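Enoyl-CoA hydratase (Bacillus halodurans, PDB 3LKE) probably hydrates the double bond of enoyl-CoA thioesters, as a trimeric member of the crotonase-like family. Local coordinates at residues 160-163 with 164-168. Residues are numbered along the deposited sequence; the frame is centred on the assembly and turned at random.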
ATOM      1  N   GLU A 160      -1.397  -7.908   7.523  1.00 20.16           N
ATOM      2  CA  GLU A 160      -0.940  -9.157   8.120  1.00 20.81           C
ATOM      3  C   GLU A 160       0.005  -8.862   9.275  1.00 22.07           C
ATOM      4  O   GLU A 160      -0.073  -9.464  10.347  1.00 23.35           O
ATOM      5  CB  GLU A 160      -0.232 -10.018   7.073  1.00 23.60           C
ATOM      6  CG  GLU A 160      -1.193 -10.634   6.045  1.00 24.24           C
ATOM      7  CD  GLU A 160      -1.421  -9.740   4.836  1.00 26.51           C
ATOM      8  OE1 GLU A 160      -1.066  -8.539   4.895  1.00 26.56           O
ATOM      9  OE2 GLU A 160      -1.963 -10.249   3.831  1.00 25.96           O
ATOM     10  N   GLN A 161       0.906  -7.921   9.029  1.00 21.15           N
ATOM     11  CA  GLN A 161       1.881  -7.531  10.028  1.00 22.88           C
ATOM     12  C   GLN A 161       1.215  -6.882  11.232  1.00 20.68           C
ATOM     13  O   GLN A 161       1.651  -7.072  12.368  1.00 24.17           O
ATOM     14  CB  GLN A 161       2.899  -6.590   9.387  1.00 24.39           C
ATOM     15  CG  GLN A 161       3.666  -7.245   8.234  1.00 27.32           C
ATOM     16  CD  GLN A 161       3.073  -6.990   6.823  1.00 31.31           C
ATOM     17  OE1 GLN A 161       1.861  -7.100   6.582  1.00 27.40           O
ATOM     18  NE2 GLN A 161       3.960  -6.673   5.879  1.00 36.11           N
ATOM     19  N   THR A 162       0.166  -6.105  10.990  1.00 21.86           N
ATOM     20  CA  THR A 162      -0.557  -5.457  12.075  1.00 20.37           C
ATOM     21  C   THR A 162      -1.215  -6.509  12.965  1.00 21.42           C
ATOM     22  O   THR A 162      -1.115  -6.444  14.200  1.00 22.49           O
ATOM     23  CB  THR A 162      -1.608  -4.470  11.546  1.00 22.19           C
ATOM     24  OG1 THR A 162      -0.942  -3.398  10.863  1.00 24.95           O
ATOM     25  CG2 THR A 162      -2.444  -3.899  12.694  1.00 23.86           C
ATOM     26  N   MET A 163      -1.866  -7.496  12.350  1.00 23.48           N
ATOM     27  CA  MET A 163      -2.496  -8.559  13.141  1.00 23.77           C
ATOM     28  C   MET A 163      -1.460  -9.281  14.008  1.00 25.35           C
ATOM     29  O   MET A 163      -1.688  -9.543  15.196  1.00 24.88           O
ATOM     30  CB  MET A 163      -3.266  -9.547  12.250  1.00 23.20           C
ATOM     31  CG  MET A 163      -4.595  -9.000  11.718  1.00 24.21           C
ATOM     32  SD  MET A 163      -5.845  -8.622  12.970  1.00 16.60           S
ATOM     33  CE  MET A 163      -6.998  -7.668  12.031  1.00 32.69           C
ATOM     34  N   ASN A 164      -0.305  -9.575  13.430  1.00 25.77           N
ATOM     35  CA  ASN A 164       0.724 -10.265  14.192  1.00 23.73           C
ATOM     36  C   ASN A 164       1.335  -9.423  15.305  1.00 25.96           C
ATOM     37  O   ASN A 164       1.655  -9.945  16.375  1.00 24.86           O
ATOM     38  CB  ASN A 164       1.822 -10.802  13.283  1.00 24.04           C
ATOM     39  CG  ASN A 164       2.548 -11.968  13.899  1.00 30.68           C
ATOM     40  OD1 ASN A 164       3.750 -11.896  14.167  1.00 32.39           O
ATOM     41  ND2 ASN A 164       1.820 -13.060  14.132  1.00 27.59           N
ATOM     42  N   LEU A 165       1.515  -8.131  15.035  1.00 23.25           N
ATOM     43  CA  LEU A 165       2.054  -7.210  16.024  1.00 24.59           C
ATOM     44  C   LEU A 165       1.110  -7.161  17.216  1.00 25.55           C
ATOM     45  O   LEU A 165       1.544  -7.202  18.367  1.00 25.75           O
ATOM     46  CB  LEU A 165       2.209  -5.808  15.423  1.00 22.19           C
ATOM     47  CG  LEU A 165       2.857  -4.787  16.370  1.00 27.70           C
ATOM     48  CD1 LEU A 165       4.311  -5.149  16.548  1.00 30.78           C
ATOM     49  CD2 LEU A 165       2.711  -3.364  15.837  1.00 27.98           C
ATOM     50  N   LEU A 166      -0.186  -7.078  16.935  1.00 23.64           N
ATOM     51  CA  LEU A 166      -1.176  -6.977  18.007  1.00 29.11           C
ATOM     52  C   LEU A 166      -1.289  -8.290  18.785  1.00 29.29           C
ATOM     53  O   LEU A 166      -1.433  -8.285  20.011  1.00 24.79           O
ATOM     54  CB  LEU A 166      -2.545  -6.543  17.464  1.00 23.74           C
ATOM     55  CG  LEU A 166      -2.586  -5.119  16.893  1.00 26.83           C
ATOM     56  CD1 LEU A 166      -3.940  -4.781  16.261  1.00 24.66           C
ATOM     57  CD2 LEU A 166      -2.216  -4.083  17.957  1.00 26.05           C
ATOM     58  N   LEU A 167      -1.189  -9.412  18.081  1.00 27.77           N
ATOM     59  CA  LEU A 167      -1.259 -10.715  18.736  1.00 28.02           C
ATOM     60  C   LEU A 167      -0.087 -10.923  19.680  1.00 31.80           C
ATOM     61  O   LEU A 167      -0.240 -11.517  20.744  1.00 34.54           O
ATOM     62  CB  LEU A 167      -1.269 -11.850  17.714  1.00 28.12           C
ATOM     63  CG  LEU A 167      -2.532 -12.129  16.911  1.00 32.15           C
ATOM     64  CD1 LEU A 167      -2.307 -13.375  16.059  1.00 35.14           C
ATOM     65  CD2 LEU A 167      -3.749 -12.316  17.818  1.00 35.23           C
ATOM     66  N   GLU A 168       1.087 -10.442  19.292  1.00 28.75           N
ATOM     67  CA  GLU A 168       2.275 -10.649  20.108  1.00 31.49           C
ATOM     68  C   GLU A 168       2.337  -9.736  21.333  1.00 32.60           C
ATOM     69  O   GLU A 168       2.782 -10.161  22.404  1.00 31.56           O
ATOM     70  CB  GLU A 168       3.537 -10.535  19.261  1.00 32.51           C
ATOM     71  CG  GLU A 168       3.604 -11.615  18.208  1.00 34.87           C
ATOM     72  CD  GLU A 168       4.931 -11.665  17.508  1.00 40.23           C
ATOM     73  OE1 GLU A 168       5.730 -10.727  17.689  1.00 39.76           O
ATOM     74  OE2 GLU A 168       5.168 -12.648  16.774  1.00 47.48           O
TER
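Thr162 and Leu166 lie side by side one turn apart on helix 159-168, the methyl CG2 of Thr162 4.0 Å from CD1 of Leu166. CG2 sits anti to the backbone N (chi1 -65° for OG1), which sets OG1 beside that nitrogen and lets it hydrogen-bond to the carbonyl of Gly158, a turn earlier. Four successive i to i+4 backbone bonds join 160-163 to 164-168: Asn164 N to Glu160 O, Leu165 N to Gln161 O, Leu166 N to Thr162 O and Leu167 N to Met163 O, all 2.9-3.1 Å long with N-H...O angles of 153-161°. Leu166 and Leu167 also lay carbon against two of these acceptors: CG of Leu166 rests 3.3 Å from Thr162 O, and CG of Leu167 3.2 Å from Met163 O. Around the helix, Thr162 and Leu165 pack on helix 149-157, while Met163 packs on Leu219 and Leu167 on Tyr200 of the second subunit. Glu160 turns its carboxylate away from 164-168 and forms a salt bridge through OE2 with Arg126 of that subunit. With the carbonyls of 160-163 and the N-H groups of 164-167 paired internally, this stretch of alpha-helix can present Met163 and Leu167 as apolar surface to the trimer interface, where Glu160 adds a charged link.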